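PDB 4FZR: SsfS6 from Streptomyces sp. SF2575, which belongs to the erythromycin CIII-like family and has the two-domain GT-B architecture of paired Rossmann-like domains. Local coordinates for residues V46-E52 / L63-C69; E76-R82 / R106-R110; L97-R102 / L159-G164; L260-F265 / C362-R366. All blocks are in the same frame, centred on the assembly; numbering follows the deposited sequence.

How the interactions relate
Near the N terminus, interaction 1 closes the short loop of the beta-alpha-beta unit made by strand 45-51, helix 55-60 and edge strand 65-67. The chain then enters helix 74-78, and interaction 2, closing a loop of 23 residues, sets residues 76-82 on the long helix 93-122; it touches interaction 1 where C69 CB meets R110 O at 3.3 Å. Interaction 3 spans 56 residues, from an earlier part of that long helix to helix 158-167. Its segments alternate with those of interaction 2, so the two cross, and they meet through L78 and H99. Interaction 4 lies apart in the C-terminal domain, its centre about 38 Å or more from the other centres, and joins residues 260-265 to helix 358-367 across 96 residues.

Interaction 1. Residues V46-E52 / L63-C69; sequences VLVAASE and LPFAPTC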
loop_
_atom_site.group_PDB
_atom_site.type_symbol
_atom_site.label_atom_id
_atom_site.label_comp_id
_atom_site.label_asym_id
_atom_site.label_seq_id
_atom_site.Cartn_x
_atom_site.Cartn_y
_atom_site.Cartn_z
ATOM N N VAL A 46 -11.200 -2.122 3.876
ATOM C CA VAL A 46 -10.497 -1.349 4.897
ATOM C C VAL A 46 -10.691 0.154 4.723
ATOM O O VAL A 46 -10.665 0.676 3.609
ATOM C CB VAL A 46 -8.982 -1.669 4.896
ATOM C CG1 VAL A 46 -8.209 -0.654 5.735
ATOM C CG2 VAL A 46 -8.738 -3.084 5.402
ATOM N N LEU A 47 -10.893 0.843 5.840
ATOM C CA LEU A 47 -10.948 2.296 5.849
ATOM C C LEU A 47 -10.147 2.809 7.043
ATOM O O LEU A 47 -10.450 2.483 8.192
ATOM C CB LEU A 47 -12.398 2.780 5.927
ATOM C CG LEU A 47 -12.619 4.297 5.909
ATOM C CD1 LEU A 47 -12.034 4.927 4.658
ATOM C CD2 LEU A 47 -14.098 4.618 6.013
ATOM N N VAL A 48 -9.111 3.595 6.770
ATOM C CA VAL A 48 -8.280 4.143 7.836
ATOM C C VAL A 48 -8.799 5.515 8.247
ATOM O O VAL A 48 -8.861 6.436 7.431
ATOM C CB VAL A 48 -6.807 4.256 7.414
ATOM C CG1 VAL A 48 -5.969 4.826 8.556
ATOM C CG2 VAL A 48 -6.283 2.897 6.982
ATOM N N ALA A 49 -9.182 5.637 9.514
ATOM C CA ALA A 49 -9.729 6.883 10.031
ATOM C C ALA A 49 -8.733 7.543 10.982
ATOM O O ALA A 49 -8.245 6.911 11.919
ATOM C CB ALA A 49 -11.056 6.623 10.732
ATOM N N ALA A 50 -8.427 8.813 10.730
ATOM C CA ALA A 50 -7.450 9.541 11.534
ATOM C C ALA A 50 -7.646 11.048 11.380
ATOM O O ALA A 50 -8.545 11.491 10.665
ATOM C CB ALA A 50 -6.033 9.143 11.134
ATOM N N SER A 51 -6.809 11.832 12.055
ATOM C CA SER A 51 -6.893 13.287 11.970
ATOM C C SER A 51 -6.631 13.764 10.540
ATOM O O SER A 51 -5.894 13.128 9.787
ATOM C CB SER A 51 -5.905 13.939 12.940
ATOM O OG SER A 51 -4.565 13.660 12.573
ATOM N N GLU A 52 -7.240 14.890 10.178
ATOM C CA GLU A 52 -7.159 15.427 8.823
ATOM C C GLU A 52 -5.729 15.480 8.298
ATOM O O GLU A 52 -5.484 15.232 7.115
ATOM C CB GLU A 52 -7.760 16.832 8.786
ATOM C CG GLU A 52 -7.726 17.481 7.412
ATOM C CD GLU A 52 -8.810 16.948 6.497
ATOM O OE1 GLU A 52 -9.981 16.906 6.930
ATOM O OE2 GLU A 52 -8.491 16.562 5.351
ATOM N N LEU A 63 -3.841 3.526 0.876
ATOM C CA LEU A 63 -5.019 3.115 1.637
ATOM C C LEU A 63 -6.128 4.175 1.636
ATOM O O LEU A 63 -5.857 5.369 1.521
ATOM C CB LEU A 63 -4.625 2.765 3.078
ATOM C CG LEU A 63 -3.711 1.544 3.245
ATOM C CD1 LEU A 63 -3.176 1.464 4.664
ATOM C CD2 LEU A 63 -4.440 0.256 2.882
ATOM N N PRO A 64 -7.391 3.734 1.751
ATOM C CA PRO A 64 -8.533 4.655 1.847
ATOM C C PRO A 64 -8.523 5.453 3.148
ATOM O O PRO A 64 -8.208 4.890 4.193
ATOM C CB PRO A 64 -9.748 3.717 1.811
ATOM C CG PRO A 64 -9.242 2.438 1.238
ATOM C CD PRO A 64 -7.827 2.328 1.698
ATOM N N PHE A 65 -8.884 6.733 3.080
ATOM C CA PHE A 65 -8.801 7.627 4.234
ATOM C C PHE A 65 -10.100 8.376 4.527
ATOM O O PHE A 65 -10.830 8.752 3.616
ATOM C CB PHE A 65 -7.689 8.656 4.019
ATOM C CG PHE A 65 -7.646 9.727 5.076
ATOM C CD1 PHE A 65 -7.103 9.461 6.324
ATOM C CD2 PHE A 65 -8.156 10.992 4.827
ATOM C CE1 PHE A 65 -7.062 10.439 7.303
ATOM C CE2 PHE A 65 -8.117 11.976 5.806
ATOM C CZ PHE A 65 -7.570 11.698 7.044
ATOM N N ALA A 66 -10.362 8.603 5.811
ATOM C CA ALA A 66 -11.486 9.426 6.253
ATOM C C ALA A 66 -11.089 10.175 7.525
ATOM O O ALA A 66 -10.547 9.574 8.450
ATOM C CB ALA A 66 -12.712 8.564 6.510
ATOM N N PRO A 67 -11.358 11.489 7.578
ATOM C CA PRO A 67 -10.904 12.307 8.709
ATOM C C PRO A 67 -11.837 12.227 9.915
ATOM O O PRO A 67 -13.053 12.223 9.742
ATOM C CB PRO A 67 -10.906 13.718 8.126
ATOM C CG PRO A 67 -12.028 13.696 7.126
ATOM C CD PRO A 67 -12.084 12.290 6.574
ATOM N N THR A 68 -11.273 12.164 11.119
ATOM C CA THR A 68 -12.078 12.074 12.338
ATOM C C THR A 68 -12.000 13.349 13.177
ATOM O O THR A 68 -12.717 13.495 14.167
ATOM C CB THR A 68 -11.658 10.870 13.200
ATOM O OG1 THR A 68 -10.263 10.963 13.519
ATOM C CG2 THR A 68 -11.929 9.573 12.453
ATOM N N CYS A 69 -11.134 14.271 12.771
ATOM C CA CYS A 69 -11.027 15.567 13.426
ATOM C C CYS A 69 -10.097 16.450 12.603
ATOM O O CYS A 69 -9.337 15.947 11.775
ATOM C CB CYS A 69 -10.509 15.420 14.864
ATOM S SG CYS A 69 -8.771 14.931 15.019
HETATM O O HOH W 1 -9.384 8.451 14.396
#
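V48 N bonds P64 O at 3.0 Å and starts the parallel backbone ladder between strand 46-51 and edge strand 65-67 of the N-terminal sheet. A66 N then bonds V48 O, A50 N bonds A66 O, and T68 N bonds A50 O at 2.8 Å. Past the corner at T68, E52 N bonds C69 O at 2.8 Å. CA-H...O contacts share the same acceptors: F65 CA touches V48 O, and P67 CA touches A50 O at 3.2 Å. A water binds T68 OG1 at 2.8 Å and gives a weak bond to A49 O.

Apolar contacts use both faces. L47 CD1 meets P64 CB at 3.8 Å and also A66 CB, while A49 CB touches T68 CG2 at 3.5 Å; F222 of the second subunit packs on L47. On the face of V48 and A50, F65 has CG anti to its N (chi1 173°), which lays the ring along the strand with S51 O at its edge, 3.5 Å from CZ. V58 of the connecting helix 55-60 packs on V48 and F65, as expected in a beta-alpha-beta unit. Five main-chain bonds thus pair the facing amides and carbonyls, while F65 N bonds D215 of the second subunit only weakly.

Interaction 2. Residues E76-R82 / R106-R110; sequences EVLSWDR and RLVLR
R82 spreads its guanidinium across L109, whose CD1 sits over the centre of the group, 3.6 Å above its plane; the two side chains cross at about a right angle. Farther back, R82 CG rests against R106 CD at 3.7 Å. The polar end of R82 goes to E171 in a salt bridge. R106 is wrapped by the loop that follows helix 74-78. Bent at chi3 (-72°), its chain turns NE toward V77 O, a 3.3 Å hydrogen bond almost in line with the carbonyl, and NH2 adds a weak bond to the same oxygen. L78 O lies near the guanidinium plane, 3.3 Å from R106 NH2, and D81 CA sits over one face, toward its rim. This is how the short helix 74-78 and its loop lie on the long helix 93-122 of the N-terminal Rossmann-like domain. The main-chain carbonyls around R106 would favour its positive charge, and NH1 makes a salt bridge to E167. V77 CG2 also packs on L107 CB at 4.2 Å. Nearer solvent, E76 and R110 stay beyond salt-bridge distance; a water spans them, donating to E76 OE2 at 2.6 Å and accepting from R110 NH2 at 2.7 Å.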
loop_
_atom_site.group_PDB
_atom_site.type_symbol
_atom_site.label_atom_id
_atom_site.label_comp_id
_atom_site.label_asym_id
_atom_site.label_seq_id
_atom_site.Cartn_x
_atom_site.Cartn_y
_atom_site.Cartn_z
ATOM N N GLU A 76 -0.582 19.801 21.484
ATOM C CA GLU A 76 -1.853 20.509 21.528
ATOM C C GLU A 76 -2.791 19.938 22.588
ATOM O O GLU A 76 -3.463 20.688 23.297
ATOM C CB GLU A 76 -2.532 20.405 20.165
ATOM C CG GLU A 76 -3.049 21.707 19.623
ATOM C CD GLU A 76 -3.364 21.612 18.145
ATOM O OE1 GLU A 76 -2.555 21.008 17.407
ATOM O OE2 GLU A 76 -4.418 22.130 17.723
ATOM N N VAL A 77 -2.831 18.610 22.691
ATOM C CA VAL A 77 -3.820 17.930 23.527
ATOM C C VAL A 77 -3.189 17.455 24.831
ATOM O O VAL A 77 -3.882 17.199 25.816
ATOM C CB VAL A 77 -4.498 16.727 22.785
ATOM C CG1 VAL A 77 -4.097 16.687 21.316
ATOM C CG2 VAL A 77 -4.180 15.395 23.461
ATOM N N LEU A 78 -1.867 17.343 24.831
ATOM C CA LEU A 78 -1.130 16.912 26.007
ATOM C C LEU A 78 -0.980 18.052 27.018
ATOM O O LEU A 78 -0.875 17.813 28.222
ATOM C CB LEU A 78 0.251 16.409 25.586
ATOM C CG LEU A 78 1.104 15.766 26.678
ATOM C CD1 LEU A 78 0.339 14.673 27.409
ATOM C CD2 LEU A 78 2.381 15.203 26.078
ATOM N N SER A 79 -0.994 19.288 26.520
ATOM C CA SER A 79 -0.643 20.462 27.318
ATOM C C SER A 79 -1.836 21.133 28.007
ATOM O O SER A 79 -1.652 22.045 28.815
ATOM C CB SER A 79 0.083 21.484 26.438
ATOM O OG SER A 79 1.304 20.959 25.942
ATOM N N TRP A 80 -3.050 20.693 27.691
ATOM C CA TRP A 80 -4.244 21.207 28.364
ATOM C C TRP A 80 -5.145 20.072 28.826
ATOM O O TRP A 80 -5.442 19.151 28.063
ATOM C CB TRP A 80 -5.033 22.161 27.456
ATOM C CG TRP A 80 -4.354 23.483 27.234
ATOM C CD1 TRP A 80 -4.573 24.647 27.917
ATOM C CD2 TRP A 80 -3.344 23.772 26.263
ATOM N NE1 TRP A 80 -3.759 25.643 27.427
ATOM C CE2 TRP A 80 -2.995 25.130 26.412
ATOM C CE3 TRP A 80 -2.699 23.015 25.283
ATOM C CZ2 TRP A 80 -2.029 25.743 25.615
ATOM C CZ3 TRP A 80 -1.744 23.624 24.493
ATOM C CH2 TRP A 80 -1.418 24.974 24.663
ATOM N N ASP A 81 -5.577 20.144 30.082
ATOM C CA ASP A 81 -6.465 19.127 30.635
ATOM C C ASP A 81 -7.928 19.414 30.293
ATOM O O ASP A 81 -8.241 20.394 29.614
ATOM C CB ASP A 81 -6.245 18.949 32.149
ATOM C CG ASP A 81 -6.599 20.187 32.965
ATOM O OD1 ASP A 81 -7.460 20.985 32.539
ATOM O OD2 ASP A 81 -6.015 20.349 34.060
ATOM N N ARG A 82 -8.817 18.539 30.746
ATOM C CA ARG A 82 -10.224 18.612 30.366
ATOM C C ARG A 82 -10.924 19.873 30.869
ATOM O O ARG A 82 -11.945 20.281 30.316
ATOM C CB ARG A 82 -10.959 17.366 30.857
ATOM C CG ARG A 82 -10.439 16.085 30.219
ATOM C CD ARG A 82 -11.295 14.877 30.548
ATOM N NE ARG A 82 -12.688 15.067 30.154
ATOM C CZ ARG A 82 -13.552 14.080 29.941
ATOM N NH1 ARG A 82 -13.176 12.812 30.072
ATOM N NH2 ARG A 82 -14.796 14.362 29.586
ATOM N N ARG A 106 -7.436 12.243 26.157
ATOM C CA ARG A 106 -8.105 13.460 25.725
ATOM C C ARG A 106 -8.104 13.578 24.207
ATOM O O ARG A 106 -8.920 14.300 23.638
ATOM C CB ARG A 106 -7.445 14.685 26.358
ATOM C CG ARG A 106 -7.580 14.731 27.870
ATOM C CD ARG A 106 -7.244 16.101 28.423
ATOM N NE ARG A 106 -5.816 16.402 28.359
ATOM C CZ ARG A 106 -4.927 16.036 29.281
ATOM N NH1 ARG A 106 -5.308 15.336 30.343
ATOM N NH2 ARG A 106 -3.651 16.363 29.137
ATOM N N LEU A 107 -7.182 12.874 23.556
ATOM C CA LEU A 107 -7.162 12.806 22.099
ATOM C C LEU A 107 -8.440 12.141 21.608
ATOM O O LEU A 107 -8.968 12.486 20.551
ATOM C CB LEU A 107 -5.943 12.021 21.611
ATOM C CG LEU A 107 -5.923 11.650 20.123
ATOM C CD1 LEU A 107 -6.035 12.890 19.246
ATOM C CD2 LEU A 107 -4.665 10.858 19.781
ATOM N N VAL A 108 -8.935 11.187 22.389
ATOM C CA VAL A 108 -10.166 10.483 22.061
ATOM C C VAL A 108 -11.347 11.443 21.965
ATOM O O VAL A 108 -12.225 11.277 21.118
ATOM C CB VAL A 108 -10.490 9.429 23.126
ATOM C CG1 VAL A 108 -11.797 8.731 22.793
ATOM C CG2 VAL A 108 -9.355 8.426 23.232
ATOM N N LEU A 109 -11.359 12.447 22.838
ATOM C CA LEU A 109 -12.459 13.403 22.917
ATOM C C LEU A 109 -12.553 14.263 21.662
ATOM O O LEU A 109 -13.627 14.748 21.308
ATOM C CB LEU A 109 -12.284 14.306 24.139
ATOM C CG LEU A 109 -12.179 13.613 25.498
ATOM C CD1 LEU A 109 -12.109 14.638 26.624
ATOM C CD2 LEU A 109 -13.348 12.671 25.704
ATOM N N ARG A 110 -11.420 14.463 20.999
ATOM C CA ARG A 110 -11.388 15.231 19.762
ATOM C C ARG A 110 -11.873 14.402 18.572
ATOM O O ARG A 110 -12.302 14.955 17.559
ATOM C CB ARG A 110 -9.967 15.732 19.491
ATOM C CG ARG A 110 -9.342 16.490 20.654
ATOM C CD ARG A 110 -9.977 17.862 20.851
ATOM N NE ARG A 110 -9.523 18.828 19.853
ATOM C CZ ARG A 110 -8.379 19.504 19.926
ATOM N NH1 ARG A 110 -7.553 19.326 20.951
ATOM N NH2 ARG A 110 -8.055 20.361 18.969
HETATM O O HOH W 2 -6.170 22.174 19.656
#

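Interaction 3. Residues L97-R102 / L159-G164; sequences LEHIGR and LIKSAG
I160 O accepts the N-H of G164 in its own helix at 3.0 Å and is also touched by G101 CA of the other helix at 3.2 Å. The contact is a close helix-helix crossing in the N-terminal Rossmann-like domain, where helix 158-167 lies on the long helix 93-122. The axes of the two short segments approach to 7.0 Å at a signed angle of -50°, consistent with ridges-into-grooves packing of ridges four residues apart. G101 has no side chain to hold the backbones apart, so its CA comes within 4.0 Å of I160 CA. The same glycine also meets the next turn of the partner helix, G101 O lying 3.2 Å from G164 CA. No hydrogen bond joins the segments; L97 O and E98 O bond G101 N and R102 N in one helix, and L159 O bonds A163 N in the other.

A163 CB presses against E98, 3.5 Å from E98 O and close to E98 CB. L159 CD1 lies alongside the E98 chain, 3.7 Å from both E98 CG and E98 OE2, the two chains crossing at a slant. L97 crosses both L159 and I160 at about a right angle, with CD2 reaching L159 CB at 3.9 Å. Deeper in the contact, I100 directs its CG2 branch away from its own amide, to within 4.0 Å of I160 CG2.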
loop_
_atom_site.group_PDB
_atom_site.type_symbol
_atom_site.label_atom_id
_atom_site.label_comp_id
_atom_site.label_asym_id
_atom_site.label_seq_id
_atom_site.Cartn_x
_atom_site.Cartn_y
_atom_site.Cartn_z
ATOM N N LEU A 97 4.428 9.146 33.009
ATOM C CA LEU A 97 3.742 8.128 32.223
ATOM C C LEU A 97 2.230 8.319 32.278
ATOM O O LEU A 97 1.543 8.175 31.269
ATOM C CB LEU A 97 4.104 6.729 32.729
ATOM C CG LEU A 97 5.118 5.942 31.897
ATOM C CD1 LEU A 97 6.319 6.805 31.537
ATOM C CD2 LEU A 97 5.557 4.689 32.650
ATOM N N GLU A 98 1.717 8.637 33.462
ATOM C CA GLU A 98 0.288 8.860 33.636
ATOM C C GLU A 98 -0.130 10.147 32.932
ATOM O O GLU A 98 -1.213 10.230 32.354
ATOM C CB GLU A 98 -0.065 8.918 35.123
ATOM C CG GLU A 98 0.146 7.591 35.848
ATOM C CD GLU A 98 0.128 7.721 37.364
ATOM O OE1 GLU A 98 0.513 8.791 37.883
ATOM O OE2 GLU A 98 -0.270 6.746 38.037
ATOM N N HIS A 99 0.740 11.149 32.986
ATOM C CA HIS A 99 0.508 12.410 32.295
ATOM C C HIS A 99 0.296 12.154 30.802
ATOM O O HIS A 99 -0.679 12.616 30.210
ATOM C CB HIS A 99 1.700 13.342 32.512
ATOM C CG HIS A 99 1.581 14.655 31.808
ATOM N ND1 HIS A 99 2.410 15.019 30.766
ATOM C CD2 HIS A 99 0.741 15.698 31.997
ATOM C CE1 HIS A 99 2.081 16.224 30.344
ATOM N NE2 HIS A 99 1.068 16.661 31.072
ATOM N N ILE A 100 1.221 11.408 30.208
ATOM C CA ILE A 100 1.123 11.002 28.811
ATOM C C ILE A 100 -0.178 10.254 28.540
ATOM O O ILE A 100 -0.876 10.535 27.564
ATOM C CB ILE A 100 2.301 10.091 28.424
ATOM C CG1 ILE A 100 3.584 10.914 28.288
ATOM C CG2 ILE A 100 2.008 9.355 27.120
ATOM C CD1 ILE A 100 4.830 10.082 28.074
ATOM N N GLY A 101 -0.496 9.301 29.409
ATOM C CA GLY A 101 -1.697 8.498 29.266
ATOM C C GLY A 101 -2.965 9.327 29.199
ATOM O O GLY A 101 -3.854 9.048 28.396
ATOM N N ARG A 102 -3.052 10.350 30.041
ATOM C CA ARG A 102 -4.234 11.202 30.073
ATOM C C ARG A 102 -4.333 12.022 28.788
ATOM O O ARG A 102 -5.431 12.315 28.315
ATOM C CB ARG A 102 -4.215 12.112 31.306
ATOM C CG ARG A 102 -4.283 11.349 32.624
ATOM C CD ARG A 102 -4.574 12.264 33.806
ATOM N NE ARG A 102 -3.496 13.218 34.057
ATOM C CZ ARG A 102 -2.423 12.964 34.803
ATOM N NH1 ARG A 102 -2.264 11.778 35.378
ATOM N NH2 ARG A 102 -1.499 13.899 34.973
ATOM N N LEU A 159 1.053 1.644 32.308
ATOM C CA LEU A 159 0.722 2.879 33.013
ATOM C C LEU A 159 0.092 3.914 32.088
ATOM O O LEU A 159 -0.813 4.649 32.489
ATOM C CB LEU A 159 1.973 3.469 33.666
ATOM C CG LEU A 159 2.118 3.201 35.165
ATOM C CD1 LEU A 159 1.060 3.973 35.941
ATOM C CD2 LEU A 159 2.034 1.709 35.465
ATOM N N ILE A 160 0.576 3.972 30.851
ATOM C CA ILE A 160 0.041 4.905 29.870
ATOM C C ILE A 160 -1.391 4.522 29.515
ATOM O O ILE A 160 -2.300 5.350 29.569
ATOM C CB ILE A 160 0.900 4.934 28.587
ATOM C CG1 ILE A 160 2.307 5.450 28.906
ATOM C CG2 ILE A 160 0.239 5.804 27.521
ATOM C CD1 ILE A 160 3.221 5.573 27.699
ATOM N N LYS A 161 -1.586 3.255 29.165
ATOM C CA LYS A 161 -2.904 2.753 28.806
ATOM C C LYS A 161 -3.901 2.929 29.947
ATOM O O LYS A 161 -5.002 3.437 29.739
ATOM C CB LYS A 161 -2.807 1.278 28.405
ATOM C CG LYS A 161 -4.105 0.672 27.899
ATOM C CD LYS A 161 -3.822 -0.497 26.967
ATOM C CE LYS A 161 -4.557 -1.758 27.387
ATOM N NZ LYS A 161 -3.841 -2.982 26.929
ATOM N N SER A 162 -3.514 2.517 31.150
ATOM C CA SER A 162 -4.412 2.577 32.298
ATOM C C SER A 162 -4.739 4.015 32.687
ATOM O O SER A 162 -5.866 4.316 33.083
ATOM C CB SER A 162 -3.811 1.837 33.496
ATOM O OG SER A 162 -2.570 2.400 33.892
ATOM N N ALA A 163 -3.756 4.903 32.577
ATOM C CA ALA A 163 -3.983 6.309 32.872
ATOM C C ALA A 163 -4.950 6.886 31.841
ATOM O O ALA A 163 -5.738 7.781 32.147
ATOM C CB ALA A 163 -2.673 7.074 32.870
ATOM N N GLY A 164 -4.890 6.356 30.621
ATOM C CA GLY A 164 -5.770 6.788 29.552
ATOM C C GLY A 164 -7.197 6.326 29.763
ATOM O O GLY A 164 -8.140 7.098 29.587
#

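Interaction 4. Residues L260-F265 / C362-R366; sequences LPKLGF and CARIR
L263 and R366 cross at about a right angle, the arginine running past the leucine side chain to its backbone carbonyl. They join the 3-10 turn 260-263 to helix 358-367 in the C-terminal Rossmann-like domain of this GT-B protein. A chi1 of -175° swings the R366 chain away from its own amide, and a bend at chi3 then curls it so that NH1 faces L263 O. R366 NH1 is modelled as bonding L263 O, at 2.5 Å, a distance too short for its details to be relied on. A363 CB, one turn earlier on the same helix, lies over one face of this guanidinium, toward its rim.

F265 lies across R366 at a slant, ring and guanidinium planes 38° apart, and its CZ touches R366 CB at 3.6 Å. C362 O lies at the ring edge, near its plane, 3.7 Å from F265 CZ, and C362 CB meets CE2. That oxygen also accepts the N-H of R366. L263 reaches the helix by its CD2 branch, 3.8 Å from A363 CB. L230 of the central strand 229-231 packs on L260, F265 and C362 together, and within this group L260 CD2 approaches C362 SG to 3.6 Å.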
loop_
_atom_site.group_PDB
_atom_site.type_symbol
_atom_site.label_atom_id
_atom_site.label_comp_id
_atom_site.label_asym_id
_atom_site.label_seq_id
_atom_site.Cartn_x
_atom_site.Cartn_y
_atom_site.Cartn_z
ATOM N N LEU A 260 31.059 12.878 12.601
ATOM C CA LEU A 260 30.943 11.421 12.538
ATOM C C LEU A 260 31.816 10.756 11.475
ATOM O O LEU A 260 32.324 9.655 11.697
ATOM C CB LEU A 260 29.481 11.001 12.359
ATOM C CG LEU A 260 28.724 10.857 13.682
ATOM C CD1 LEU A 260 27.222 10.872 13.467
ATOM C CD2 LEU A 260 29.151 9.576 14.392
ATOM N N PRO A 261 31.986 11.405 10.313
ATOM C CA PRO A 261 32.869 10.804 9.306
ATOM C C PRO A 261 34.310 10.652 9.785
ATOM O O PRO A 261 35.061 9.852 9.224
ATOM C CB PRO A 261 32.806 11.799 8.146
ATOM C CG PRO A 261 31.493 12.482 8.302
ATOM C CD PRO A 261 31.263 12.577 9.786
ATOM N N LYS A 262 34.686 11.404 10.812
ATOM C CA LYS A 262 36.058 11.382 11.305
ATOM C C LYS A 262 36.364 10.104 12.090
ATOM O O LYS A 262 37.526 9.803 12.368
ATOM C CB LYS A 262 36.327 12.624 12.153
ATOM C CG LYS A 262 36.068 13.922 11.402
ATOM C CD LYS A 262 36.073 15.114 12.336
ATOM C CE LYS A 262 35.749 16.406 11.600
ATOM N NZ LYS A 262 35.881 17.601 12.480
ATOM N N LEU A 263 35.322 9.352 12.433
ATOM C CA LEU A 263 35.487 8.064 13.103
ATOM C C LEU A 263 35.682 6.936 12.091
ATOM O O LEU A 263 35.827 5.772 12.466
ATOM C CB LEU A 263 34.275 7.764 13.989
ATOM C CG LEU A 263 34.252 8.449 15.357
ATOM C CD1 LEU A 263 34.269 9.960 15.219
ATOM C CD2 LEU A 263 33.035 7.996 16.150
ATOM N N GLY A 264 35.680 7.285 10.808
ATOM C CA GLY A 264 35.880 6.310 9.751
ATOM C C GLY A 264 34.581 5.891 9.090
ATOM O O GLY A 264 34.495 4.811 8.505
ATOM N N PHE A 265 33.569 6.749 9.179
ATOM C CA PHE A 265 32.270 6.456 8.585
ATOM C C PHE A 265 32.036 7.269 7.317
ATOM O O PHE A 265 32.537 8.385 7.178
ATOM C CB PHE A 265 31.142 6.760 9.575
ATOM C CG PHE A 265 31.047 5.789 10.721
ATOM C CD1 PHE A 265 30.777 4.449 10.497
ATOM C CD2 PHE A 265 31.200 6.224 12.026
ATOM C CE1 PHE A 265 30.682 3.561 11.553
ATOM C CE2 PHE A 265 31.102 5.342 13.083
ATOM C CZ PHE A 265 30.842 4.010 12.846
ATOM N N CYS A 362 29.250 5.256 18.632
ATOM C CA CYS A 362 29.470 4.817 17.258
ATOM C C CYS A 362 30.821 4.122 17.101
ATOM O O CYS A 362 30.918 3.097 16.428
ATOM C CB CYS A 362 29.370 5.999 16.293
ATOM S SG CYS A 362 27.743 6.785 16.269
ATOM N N ALA A 363 31.857 4.681 17.724
ATOM C CA ALA A 363 33.193 4.092 17.675
ATOM C C ALA A 363 33.203 2.757 18.409
ATOM O O ALA A 363 33.856 1.803 17.986
ATOM C CB ALA A 363 34.206 5.039 18.291
ATOM N N ARG A 364 32.468 2.704 19.514
ATOM C CA ARG A 364 32.337 1.493 20.312
ATOM C C ARG A 364 31.724 0.374 19.472
ATOM O O ARG A 364 32.206 -0.759 19.477
ATOM C CB ARG A 364 31.459 1.784 21.529
ATOM C CG ARG A 364 31.607 0.810 22.684
ATOM C CD ARG A 364 30.863 1.336 23.903
ATOM N NE ARG A 364 30.706 0.332 24.952
ATOM C CZ ARG A 364 29.869 0.452 25.978
ATOM N NH1 ARG A 364 29.101 1.529 26.094
ATOM N NH2 ARG A 364 29.788 -0.509 26.889
ATOM N N ILE A 365 30.661 0.707 18.744
ATOM C CA ILE A 365 29.980 -0.249 17.876
ATOM C C ILE A 365 30.833 -0.570 16.657
ATOM O O ILE A 365 30.855 -1.704 16.178
ATOM C CB ILE A 365 28.628 0.310 17.403
ATOM C CG1 ILE A 365 27.624 0.271 18.553
ATOM C CG2 ILE A 365 28.094 -0.487 16.215
ATOM C CD1 ILE A 365 26.532 1.287 18.436
ATOM N N ARG A 366 31.533 0.445 16.163
ATOM C CA ARG A 366 32.389 0.306 14.989
ATOM C C ARG A 366 33.527 -0.685 15.236
ATOM O O ARG A 366 34.083 -1.247 14.293
ATOM C CB ARG A 366 32.967 1.672 14.609
ATOM C CG ARG A 366 33.796 1.711 13.326
ATOM C CD ARG A 366 34.798 2.858 13.388
ATOM N NE ARG A 366 35.747 2.669 14.487
ATOM C CZ ARG A 366 36.368 3.650 15.140
ATOM N NH1 ARG A 366 36.157 4.922 14.823
ATOM N NH2 ARG A 366 37.203 3.358 16.128
#